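Local coordinates for D-lactate dehydrogenase (Fermentative) (Pseudomonas aeruginosa, PDB 6ABJ), which probably interconverts pyruvate and D-lactate with NADH as cofactor, working as a tetrameric, allosteric dehydrogenase of the D-2-hydroxyacid family, at residues T85-V98 against L106-P118. Residues are numbered along the deposited sequence; the frame is centred on the assembly and turned at random.
Sequences TRLVALRSAGYNHV and LGLPVVHVPAYSP. With ACT (acetate ion), chain D.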
loop_
_atom_site.group_PDB
_atom_site.type_symbol
_atom_site.label_atom_id
_atom_site.label_comp_id
_atom_site.label_asym_id
_atom_site.label_seq_id
_atom_site.Cartn_x
_atom_site.Cartn_y
_atom_site.Cartn_z
ATOM N N THR B 85 13.380 -30.962 30.598
ATOM C CA THR B 85 12.020 -30.641 30.203
ATOM C C THR B 85 11.229 -31.913 30.193
ATOM O O THR B 85 11.715 -32.936 29.700
ATOM C CB THR B 85 12.000 -29.927 28.842
ATOM O OG1 THR B 85 12.648 -28.664 28.991
ATOM C CG2 THR B 85 10.595 -29.751 28.353
ATOM N N ARG B 86 10.030 -31.900 30.774
ATOM C CA ARG B 86 9.265 -33.154 30.918
ATOM C C ARG B 86 7.967 -33.183 30.131
ATOM O O ARG B 86 7.394 -34.244 29.945
ATOM C CB ARG B 86 8.980 -33.485 32.405
ATOM C CG ARG B 86 10.215 -33.775 33.275
ATOM C CD ARG B 86 9.799 -33.955 34.756
ATOM N NE ARG B 86 8.783 -35.025 34.941
ATOM C CZ ARG B 86 7.749 -34.983 35.803
ATOM N NH1 ARG B 86 7.565 -33.965 36.649
ATOM N NH2 ARG B 86 6.881 -35.984 35.826
ATOM N N LEU B 87 7.535 -32.032 29.592
ATOM C CA LEU B 87 6.341 -31.977 28.770
ATOM C C LEU B 87 6.485 -30.867 27.681
ATOM O O LEU B 87 6.966 -29.782 27.967
ATOM C CB LEU B 87 5.111 -31.693 29.636
ATOM C CG LEU B 87 3.786 -31.443 28.916
ATOM C CD1 LEU B 87 3.144 -32.670 28.290
ATOM C CD2 LEU B 87 2.840 -30.802 29.899
ATOM N N VAL B 88 6.042 -31.204 26.471
ATOM C CA VAL B 88 5.924 -30.246 25.385
ATOM C C VAL B 88 4.437 -29.988 25.184
ATOM O O VAL B 88 3.706 -30.892 24.844
ATOM C CB VAL B 88 6.484 -30.873 24.073
ATOM C CG1 VAL B 88 6.257 -29.931 22.871
ATOM C CG2 VAL B 88 7.965 -31.195 24.223
ATOM N N ALA B 89 3.995 -28.763 25.442
ATOM C CA ALA B 89 2.598 -28.371 25.256
ATOM C C ALA B 89 2.542 -27.517 23.984
ATOM O O ALA B 89 3.179 -26.444 23.946
ATOM C CB ALA B 89 2.099 -27.533 26.405
ATOM N N LEU B 90 1.769 -27.961 22.987
ATOM C CA LEU B 90 1.616 -27.187 21.705
ATOM C C LEU B 90 0.387 -26.339 21.868
ATOM O O LEU B 90 -0.733 -26.855 22.134
ATOM C CB LEU B 90 1.429 -28.081 20.522
ATOM C CG LEU B 90 2.353 -29.270 20.386
ATOM C CD1 LEU B 90 1.908 -30.152 19.255
ATOM C CD2 LEU B 90 3.766 -28.785 20.174
ATOM N N ARG B 91 0.547 -25.020 21.738
ATOM C CA ARG B 91 -0.602 -24.109 21.761
ATOM C C ARG B 91 -1.191 -24.009 20.333
ATOM O O ARG B 91 -1.442 -22.917 19.817
ATOM C CB ARG B 91 -0.254 -22.716 22.302
ATOM C CG ARG B 91 0.930 -22.020 21.644
ATOM C CD ARG B 91 1.218 -20.681 22.315
ATOM N NE ARG B 91 2.166 -19.849 21.570
ATOM C CZ ARG B 91 3.491 -19.962 21.632
ATOM N NH1 ARG B 91 4.053 -20.885 22.402
ATOM N NH2 ARG B 91 4.257 -19.148 20.916
ATOM N N SER B 92 -1.399 -25.170 19.717
ATOM C CA SER B 92 -1.874 -25.299 18.361
ATOM C C SER B 92 -2.633 -26.595 18.277
ATOM O O SER B 92 -2.453 -27.505 19.122
ATOM C CB SER B 92 -0.693 -25.340 17.386
ATOM O OG SER B 92 0.164 -26.466 17.583
ATOM N N ALA B 93 -3.409 -26.752 17.218
ATOM C CA ALA B 93 -3.946 -28.046 16.884
ATOM C C ALA B 93 -2.911 -28.858 16.152
ATOM O O ALA B 93 -2.739 -30.060 16.432
ATOM C CB ALA B 93 -5.229 -27.908 16.074
ATOM N N GLY B 94 -2.200 -28.220 15.207
ATOM C CA GLY B 94 -1.292 -28.958 14.348
ATOM C C GLY B 94 0.008 -29.284 15.057
ATOM O O GLY B 94 0.398 -28.605 16.017
ATOM N N TYR B 95 0.664 -30.326 14.572
ATOM C CA TYR B 95 1.917 -30.842 15.185
ATOM C C TYR B 95 2.890 -31.459 14.166
ATOM O O TYR B 95 3.697 -32.304 14.543
ATOM C CB TYR B 95 1.617 -31.876 16.276
ATOM C CG TYR B 95 0.654 -32.917 15.882
ATOM C CD1 TYR B 95 1.042 -34.042 15.110
ATOM C CD2 TYR B 95 -0.678 -32.809 16.276
ATOM C CE1 TYR B 95 0.116 -34.989 14.743
ATOM C CE2 TYR B 95 -1.609 -33.763 15.911
ATOM C CZ TYR B 95 -1.194 -34.850 15.189
ATOM O OH TYR B 95 -2.120 -35.741 14.872
ATOM N N ASN B 96 2.871 -30.953 12.913
ATOM C CA ASN B 96 3.741 -31.489 11.853
ATOM C C ASN B 96 5.200 -31.327 12.167
ATOM O O ASN B 96 6.014 -32.161 11.795
ATOM C CB ASN B 96 3.500 -30.758 10.530
ATOM C CG ASN B 96 2.191 -31.139 9.881
ATOM O OD1 ASN B 96 1.705 -32.269 10.017
ATOM N ND2 ASN B 96 1.616 -30.192 9.136
ATOM N N HIS B 97 5.512 -30.194 12.782
ATOM C CA HIS B 97 6.836 -29.853 13.307
ATOM C C HIS B 97 7.420 -30.772 14.425
ATOM O O HIS B 97 8.582 -30.574 14.851
ATOM C CB HIS B 97 6.812 -28.419 13.829
ATOM C CG HIS B 97 5.774 -28.141 14.917
ATOM N ND1 HIS B 97 4.444 -28.528 14.849
ATOM C CD2 HIS B 97 5.893 -27.436 16.071
ATOM C CE1 HIS B 97 3.801 -28.056 15.897
ATOM N NE2 HIS B 97 4.654 -27.382 16.653
ATOM N N VAL B 98 6.626 -31.708 14.924
ATOM C CA VAL B 98 7.085 -32.593 16.029
ATOM C C VAL B 98 7.479 -33.953 15.521
ATOM O O VAL B 98 6.685 -34.651 14.904
ATOM C CB VAL B 98 5.976 -32.792 17.106
ATOM C CG1 VAL B 98 6.538 -33.543 18.305
ATOM C CG2 VAL B 98 5.423 -31.448 17.570
ATOM N N LEU B 106 12.079 -40.762 23.690
ATOM C CA LEU B 106 12.717 -39.964 24.734
ATOM C C LEU B 106 11.857 -39.836 25.978
ATOM O O LEU B 106 12.287 -39.249 26.975
ATOM C CB LEU B 106 13.038 -38.587 24.194
ATOM C CG LEU B 106 14.244 -38.536 23.226
ATOM C CD1 LEU B 106 14.178 -37.255 22.383
ATOM C CD2 LEU B 106 15.584 -38.612 23.952
ATOM N N GLY B 107 10.661 -40.391 25.933
ATOM C CA GLY B 107 9.764 -40.277 27.059
ATOM C C GLY B 107 9.348 -38.840 27.316
ATOM O O GLY B 107 9.313 -38.386 28.454
ATOM N N LEU B 108 9.020 -38.103 26.238
ATOM C CA LEU B 108 8.626 -36.712 26.380
ATOM C C LEU B 108 7.232 -36.538 25.762
ATOM O O LEU B 108 7.118 -36.530 24.544
ATOM C CB LEU B 108 9.660 -35.871 25.633
ATOM C CG LEU B 108 9.737 -34.379 25.778
ATOM C CD1 LEU B 108 9.467 -33.903 27.186
ATOM C CD2 LEU B 108 11.125 -33.937 25.327
ATOM N N PRO B 109 6.174 -36.422 26.595
ATOM C CA PRO B 109 4.806 -36.436 26.065
ATOM C C PRO B 109 4.471 -35.095 25.388
ATOM O O PRO B 109 5.141 -34.086 25.645
ATOM C CB PRO B 109 3.926 -36.677 27.292
ATOM C CG PRO B 109 4.767 -36.280 28.466
ATOM C CD PRO B 109 6.210 -36.326 28.063
ATOM N N VAL B 110 3.522 -35.148 24.470
ATOM C CA VAL B 110 3.154 -34.001 23.674
ATOM C C VAL B 110 1.669 -33.845 23.825
ATOM O O VAL B 110 0.934 -34.811 23.704
ATOM C CB VAL B 110 3.510 -34.226 22.183
ATOM C CG1 VAL B 110 2.964 -33.063 21.365
ATOM C CG2 VAL B 110 5.036 -34.319 22.017
ATOM N N VAL B 111 1.219 -32.651 24.153
ATOM C CA VAL B 111 -0.206 -32.380 24.164
ATOM C C VAL B 111 -0.534 -31.217 23.195
ATOM O O VAL B 111 0.345 -30.456 22.841
ATOM C CB VAL B 111 -0.700 -32.055 25.581
ATOM C CG1 VAL B 111 -0.628 -33.356 26.401
ATOM C CG2 VAL B 111 0.043 -30.890 26.179
ATOM N N HIS B 112 -1.790 -31.094 22.836
ATOM C CA HIS B 112 -2.207 -30.032 21.901
ATOM C C HIS B 112 -3.651 -29.608 22.103
ATOM O O HIS B 112 -4.375 -30.155 22.933
ATOM C CB HIS B 112 -2.018 -30.555 20.492
ATOM C CG HIS B 112 -3.116 -31.436 20.001
ATOM N ND1 HIS B 112 -3.452 -31.495 18.661
ATOM C CD2 HIS B 112 -3.867 -32.373 20.618
ATOM C CE1 HIS B 112 -4.410 -32.397 18.502
ATOM N NE2 HIS B 112 -4.695 -32.928 19.674
ATOM N N VAL B 113 -4.061 -28.608 21.321
ATOM C CA VAL B 113 -5.425 -28.128 21.275
ATOM C C VAL B 113 -6.163 -28.954 20.228
ATOM O O VAL B 113 -5.762 -28.939 19.056
ATOM C CB VAL B 113 -5.424 -26.613 20.923
ATOM C CG1 VAL B 113 -6.859 -26.114 20.872
ATOM C CG2 VAL B 113 -4.598 -25.866 21.950
ATOM N N PRO B 114 -7.278 -29.633 20.603
ATOM C CA PRO B 114 -7.894 -30.531 19.658
ATOM C C PRO B 114 -8.567 -29.824 18.477
ATOM O O PRO B 114 -8.616 -30.402 17.411
ATOM C CB PRO B 114 -8.940 -31.281 20.478
ATOM C CG PRO B 114 -9.168 -30.474 21.705
ATOM C CD PRO B 114 -8.019 -29.528 21.870
ATOM N N ALA B 115 -9.097 -28.616 18.682
ATOM C CA ALA B 115 -9.897 -27.891 17.653
ATOM C C ALA B 115 -9.957 -26.406 18.022
ATOM O O ALA B 115 -10.000 -26.086 19.191
ATOM C CB ALA B 115 -11.304 -28.420 17.612
ATOM N N TYR B 116 -9.994 -25.513 17.018
ATOM C CA TYR B 116 -10.139 -24.097 17.245
ATOM C C TYR B 116 -11.602 -23.730 17.303
ATOM O O TYR B 116 -12.446 -24.461 16.781
ATOM C CB TYR B 116 -9.466 -23.328 16.108
ATOM C CG TYR B 116 -7.957 -23.544 16.029
ATOM C CD1 TYR B 116 -7.150 -23.258 17.112
ATOM C CD2 TYR B 116 -7.352 -24.068 14.883
ATOM C CE1 TYR B 116 -5.782 -23.439 17.053
ATOM C CE2 TYR B 116 -5.987 -24.291 14.857
ATOM C CZ TYR B 116 -5.220 -23.964 15.944
ATOM O OH TYR B 116 -3.857 -24.162 15.922
ATOM N N SER B 117 -11.908 -22.632 17.990
ATOM C CA SER B 117 -13.245 -22.055 18.075
ATOM C C SER B 117 -13.957 -21.988 16.716
ATOM O O SER B 117 -13.466 -21.319 15.766
ATOM C CB SER B 117 -13.126 -20.621 18.588
ATOM O OG SER B 117 -14.305 -19.851 18.381
ATOM N N PRO B 118 -15.124 -22.617 16.621
ATOM C CA PRO B 118 -15.779 -22.685 15.331
ATOM C C PRO B 118 -16.350 -21.350 14.922
ATOM O O PRO B 118 -16.327 -21.056 13.738
ATOM C CB PRO B 118 -16.889 -23.726 15.534
ATOM C CG PRO B 118 -17.084 -23.806 17.033
ATOM C CD PRO B 118 -15.770 -23.510 17.626
HETATM C C ACT D . -1.954 -25.042 13.227
HETATM O O ACT D . -1.470 -25.732 12.304
HETATM O OXT ACT D . -2.769 -25.514 14.049
HETATM C CH3 ACT D . -1.545 -23.604 13.352
#
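Val88 and Val110 pair in parallel register, as do Ala89 and Val111, laced by Val88 N to Pro109 O, Val111 N to Val88 O and Leu90 N to Val111 O. These are the two strands of a right-handed beta-alpha-beta crossover through helix 100-105; within the chain, strand 110-111 is an outermost strand of the five-stranded parallel sheet. On one face Val110 CG2 touches Val88 CB and also Val98 CG1, which comes from the loop beyond the strand; CG1 of Val110 meets Leu90 CD1 at 3.7 Å. On the other, Val111 CG2 lies against Ala89 CB.

Beyond the strands the register slips: after the inverse gamma turn at Arg91, Val113 N bonds Ser92 O rather than Leu90 O. The His112 ring swings between its own backbone N and carbonyl carbon (chi1 81°), bringing ND1 to Ala93 O, 2.7 Å away; the bond lies in both the ring plane and the carbonyl plane, on a lone pair. Tyr95 turns an edge toward the face of this imidazole, planes at 69°, in an offset edge-to-face pair.

Tyr116 stacks on Phe314, an NADH-binding residue, placing this end of the contact beside the cofactor site. Its OH accepts a hydrogen bond from Ala93 N at 2.9 Å and donates to an acetate, probably from the crystallisation liquor. That acetate's OXT is gripped twice, by Tyr116 OH at 2.6 Å and by Gly94 N at 3.0 Å.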